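Local coordinates for ParM protein (PDB 3JS6), which probably polymerises into actin-like filaments that drive segregation of a plasmid to daughter cells in Staphylococcus aureus, at residues Lys17-Val26 with Asp321-Glu331. Residues are numbered along the deposited sequence; the frame is centred on the assembly and turned at random.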
loop_
_atom_site.group_PDB
_atom_site.type_symbol
_atom_site.label_atom_id
_atom_site.label_comp_id
_atom_site.label_asym_id
_atom_site.label_seq_id
_atom_site.Cartn_x
_atom_site.Cartn_y
_atom_site.Cartn_z
ATOM N N LYS A 17 -3.208 -1.648 -3.128
ATOM C CA LYS A 17 -3.817 -0.370 -3.500
ATOM C C LYS A 17 -3.382 -0.097 -4.946
ATOM O O LYS A 17 -2.244 -0.368 -5.305
ATOM C CB LYS A 17 -3.300 0.777 -2.609
ATOM C CG LYS A 17 -3.997 0.907 -1.235
ATOM C CD LYS A 17 -3.610 -0.190 -0.277
ATOM C CE LYS A 17 -2.118 -0.206 0.007
ATOM N NZ LYS A 17 -1.802 -1.190 1.106
ATOM N N GLY A 18 -4.291 0.443 -5.747
ATOM C CA GLY A 18 -3.983 0.752 -7.126
ATOM C C GLY A 18 -4.606 2.060 -7.581
ATOM O O GLY A 18 -5.666 2.463 -7.109
ATOM N N LYS A 19 -3.950 2.748 -8.509
ATOM C CA LYS A 19 -4.532 3.994 -9.004
ATOM C C LYS A 19 -4.111 4.227 -10.449
ATOM O O LYS A 19 -2.962 3.987 -10.810
ATOM C CB LYS A 19 -4.090 5.171 -8.119
ATOM C CG LYS A 19 -4.694 6.528 -8.479
ATOM C CD LYS A 19 -4.285 7.606 -7.476
ATOM C CE LYS A 19 -5.019 8.926 -7.758
ATOM N NZ LYS A 19 -4.482 9.619 -8.966
ATOM N N ILE A 20 -5.059 4.647 -11.276
ATOM C CA ILE A 20 -4.768 4.985 -12.661
ATOM C C ILE A 20 -5.698 6.150 -12.963
ATOM O O ILE A 20 -6.897 6.066 -12.730
ATOM C CB ILE A 20 -4.980 3.780 -13.650
ATOM C CG1 ILE A 20 -4.626 4.237 -15.080
ATOM C CG2 ILE A 20 -6.393 3.232 -13.565
ATOM C CD1 ILE A 20 -4.429 3.104 -16.077
ATOM N N ASN A 21 -5.129 7.250 -13.460
ATOM C CA ASN A 21 -5.909 8.442 -13.729
ATOM C C ASN A 21 -6.678 8.784 -12.439
ATOM O O ASN A 21 -6.068 8.872 -11.369
ATOM C CB ASN A 21 -6.837 8.205 -14.927
ATOM C CG ASN A 21 -6.052 7.865 -16.210
ATOM O OD1 ASN A 21 -4.977 8.411 -16.459
ATOM N ND2 ASN A 21 -6.600 6.978 -17.025
ATOM N N ASP A 22 -7.992 8.963 -12.513
ATOM C CA ASP A 22 -8.762 9.298 -11.314
ATOM C C ASP A 22 -9.424 8.083 -10.682
ATOM O O ASP A 22 -10.260 8.214 -9.799
ATOM C CB ASP A 22 -9.825 10.337 -11.660
ATOM C CG ASP A 22 -9.215 11.623 -12.198
ATOM O OD1 ASP A 22 -8.320 12.179 -11.526
ATOM O OD2 ASP A 22 -9.622 12.075 -13.286
ATOM N N GLU A 23 -9.033 6.901 -11.139
ATOM C CA GLU A 23 -9.603 5.648 -10.652
ATOM C C GLU A 23 -8.691 4.985 -9.620
ATOM O O GLU A 23 -7.467 4.992 -9.766
ATOM C CB GLU A 23 -9.798 4.707 -11.847
ATOM C CG GLU A 23 -11.206 4.592 -12.425
ATOM C CD GLU A 23 -12.030 5.872 -12.395
ATOM O OE1 GLU A 23 -11.749 6.821 -13.171
ATOM O OE2 GLU A 23 -12.979 5.916 -11.584
ATOM N N LYS A 24 -9.265 4.409 -8.571
ATOM C CA LYS A 24 -8.408 3.747 -7.600
ATOM C C LYS A 24 -9.113 2.586 -6.938
ATOM O O LYS A 24 -10.315 2.476 -7.049
ATOM C CB LYS A 24 -7.882 4.756 -6.559
ATOM C CG LYS A 24 -8.939 5.530 -5.805
ATOM C CD LYS A 24 -8.274 6.592 -4.923
ATOM C CE LYS A 24 -9.265 7.255 -3.983
ATOM N NZ LYS A 24 -8.587 8.150 -2.992
ATOM N N PHE A 25 -8.351 1.689 -6.310
ATOM C CA PHE A 25 -8.939 0.552 -5.609
ATOM C C PHE A 25 -8.082 0.126 -4.436
ATOM O O PHE A 25 -6.888 0.407 -4.404
ATOM C CB PHE A 25 -9.156 -0.650 -6.566
ATOM C CG PHE A 25 -7.887 -1.387 -6.949
ATOM C CD1 PHE A 25 -7.255 -2.251 -6.047
ATOM C CD2 PHE A 25 -7.322 -1.207 -8.221
ATOM C CE1 PHE A 25 -6.086 -2.926 -6.389
ATOM C CE2 PHE A 25 -6.157 -1.866 -8.581
ATOM C CZ PHE A 25 -5.528 -2.735 -7.662
ATOM N N VAL A 26 -8.709 -0.521 -3.451
ATOM C CA VAL A 26 -8.003 -1.063 -2.297
ATOM C C VAL A 26 -8.774 -2.365 -2.004
ATOM O O VAL A 26 -9.962 -2.353 -1.770
ATOM C CB VAL A 26 -7.967 -0.077 -1.088
ATOM C CG1 VAL A 26 -9.373 0.430 -0.741
ATOM C CG2 VAL A 26 -7.273 -0.778 0.112
ATOM N N ASP A 321 -6.841 10.152 3.395
ATOM C CA ASP A 321 -6.797 8.809 2.820
ATOM C C ASP A 321 -5.390 8.245 2.865
ATOM O O ASP A 321 -4.808 7.942 1.820
ATOM C CB ASP A 321 -7.288 8.808 1.376
ATOM C CG ASP A 321 -8.769 8.502 1.264
ATOM O OD1 ASP A 321 -9.584 9.339 1.710
ATOM O OD2 ASP A 321 -9.120 7.419 0.733
ATOM N N SER A 322 -4.851 8.117 4.076
ATOM C CA SER A 322 -3.507 7.587 4.286
ATOM C C SER A 322 -3.281 6.254 3.558
ATOM O O SER A 322 -2.151 5.923 3.207
ATOM C CB SER A 322 -3.236 7.393 5.785
ATOM O OG SER A 322 -3.225 8.623 6.486
ATOM N N GLN A 323 -4.339 5.489 3.327
ATOM C CA GLN A 323 -4.177 4.210 2.642
ATOM C C GLN A 323 -3.620 4.406 1.229
ATOM O O GLN A 323 -2.881 3.561 0.728
ATOM C CB GLN A 323 -5.518 3.459 2.579
ATOM C CG GLN A 323 -6.638 4.276 1.944
ATOM C CD GLN A 323 -8.032 3.705 2.183
ATOM O OE1 GLN A 323 -9.039 4.366 1.893
ATOM N NE2 GLN A 323 -8.098 2.478 2.703
ATOM N N PHE A 324 -3.963 5.519 0.592
ATOM C CA PHE A 324 -3.470 5.786 -0.759
ATOM C C PHE A 324 -2.200 6.669 -0.876
ATOM O O PHE A 324 -1.746 6.989 -1.992
ATOM C CB PHE A 324 -4.613 6.366 -1.587
ATOM C CG PHE A 324 -5.728 5.371 -1.850
ATOM C CD1 PHE A 324 -6.931 5.437 -1.145
ATOM C CD2 PHE A 324 -5.547 4.350 -2.772
ATOM C CE1 PHE A 324 -7.951 4.484 -1.359
ATOM C CE2 PHE A 324 -6.556 3.387 -2.998
ATOM C CZ PHE A 324 -7.759 3.458 -2.287
ATOM N N SER A 325 -1.628 7.054 0.260
ATOM C CA SER A 325 -0.426 7.898 0.264
ATOM C C SER A 325 0.720 7.348 -0.570
ATOM O O SER A 325 1.312 8.085 -1.359
ATOM C CB SER A 325 0.090 8.132 1.693
ATOM O OG SER A 325 -0.519 9.266 2.279
ATOM N N ASN A 326 1.056 6.072 -0.377
ATOM C CA ASN A 326 2.148 5.463 -1.146
ATOM C C ASN A 326 1.858 5.555 -2.645
ATOM O O ASN A 326 2.696 6.019 -3.422
ATOM C CB ASN A 326 2.329 3.983 -0.769
ATOM C CG ASN A 326 3.157 3.785 0.516
ATOM O OD1 ASN A 326 3.102 2.728 1.149
ATOM N ND2 ASN A 326 3.925 4.787 0.884
ATOM N N VAL A 327 0.663 5.120 -3.050
ATOM C CA VAL A 327 0.305 5.154 -4.458
ATOM C C VAL A 327 0.335 6.565 -5.054
ATOM O O VAL A 327 0.773 6.738 -6.187
ATOM C CB VAL A 327 -1.075 4.494 -4.661
ATOM C CG1 VAL A 327 -1.673 4.910 -5.972
ATOM C CG2 VAL A 327 -0.907 2.982 -4.638
ATOM N N ARG A 328 -0.143 7.567 -4.316
ATOM C CA ARG A 328 -0.120 8.933 -4.830
ATOM C C ARG A 328 1.328 9.355 -4.992
ATOM O O ARG A 328 1.641 10.120 -5.890
ATOM C CB ARG A 328 -0.834 9.932 -3.891
ATOM C CG ARG A 328 -2.384 9.747 -3.784
ATOM C CD ARG A 328 -3.055 10.897 -3.018
ATOM N NE ARG A 328 -2.617 11.005 -1.630
ATOM C CZ ARG A 328 -3.185 10.441 -0.568
ATOM N NH1 ARG A 328 -4.270 9.691 -0.675
ATOM N NH2 ARG A 328 -2.634 10.617 0.618
ATOM N N GLY A 329 2.214 8.863 -4.124
ATOM C CA GLY A 329 3.617 9.227 -4.247
ATOM C C GLY A 329 4.255 8.536 -5.441
ATOM O O GLY A 329 4.999 9.163 -6.207
ATOM N N TYR A 330 3.984 7.245 -5.605
ATOM C CA TYR A 330 4.544 6.485 -6.728
ATOM C C TYR A 330 4.029 7.068 -8.043
ATOM O O TYR A 330 4.761 7.124 -9.032
ATOM C CB TYR A 330 4.130 5.002 -6.684
ATOM C CG TYR A 330 4.496 4.246 -5.421
ATOM C CD1 TYR A 330 3.771 3.109 -5.048
ATOM C CD2 TYR A 330 5.571 4.646 -4.617
ATOM C CE1 TYR A 330 4.095 2.371 -3.908
ATOM C CE2 TYR A 330 5.909 3.914 -3.465
ATOM C CZ TYR A 330 5.165 2.778 -3.123
ATOM O OH TYR A 330 5.484 2.031 -2.007
ATOM N N GLU A 331 2.769 7.500 -8.058
ATOM C CA GLU A 331 2.190 8.058 -9.288
ATOM C C GLU A 331 2.984 9.261 -9.803
ATOM O O GLU A 331 3.188 9.405 -11.010
ATOM C CB GLU A 331 0.742 8.450 -9.058
ATOM C CG GLU A 331 0.079 9.085 -10.258
ATOM C CD GLU A 331 -1.405 9.320 -10.026
ATOM O OE1 GLU A 331 -1.751 9.992 -9.031
ATOM O OE2 GLU A 331 -2.222 8.831 -10.840
HETATM O O HOH W 1 -2.276 7.651 -13.339
HETATM O O HOH W 2 -3.942 10.999 -11.747
HETATM O O HOH W 3 -6.222 9.169 -3.410
#
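Glu331 OE2 is gripped from three directions: it receives hydrogen bonds from water 1 and water 2 and a weak one from Lys19 NZ. The stronger half of this salt bridge goes from Lys19 NZ to the syn lone pair of Glu331 OE1, 2.8 Å away. Both waters also bond Asn21, water 1 accepting from its N and water 2 donating to its O, so the carboxylate is tied to the type II' turn of the beta hairpin formed by strands 15-20 and 23-33. That hairpin belongs to the N-terminal domain of an actin-like fold, and the first turns of the C-terminal helix pack on it, segment 325-331 running at 39° to strand 17-20 with the axes 8.2 Å apart. The Lys19 chain is extended until it bends at chi4 (-74°), which lets Lys19 NZ bond Glu331 and also donate to Asn21 O, 3.0 Å away and nearly in line with that carbonyl. Along the helix, Val327 spreads its two methyls over the strand: CG2 lies 3.8 Å from Lys17 CB, while CG1 presses tightly on Lys19 CB at 3.2 Å. The neighbouring strand 4-11 also borders Val327, through Ala8 and Asp10.

Phe324 fills the other end. Lys24 lies across one face of its ring, with CD 3.9 Å from the centroid and 1° off the normal, a CH-pi contact; NZ makes an off-centre cation-pi contact. Val26 CB meets Phe324 CZ obliquely at 3.7 Å, and Phe25 O sits at the ring edge. The Lys24 ammonium also forms a long salt bridge with Asp321 and donates to water 3. Asp321 O, in turn, accepts from Phe324 N and Arg328 NH1, which approach from opposite faces of the carbonyl plane.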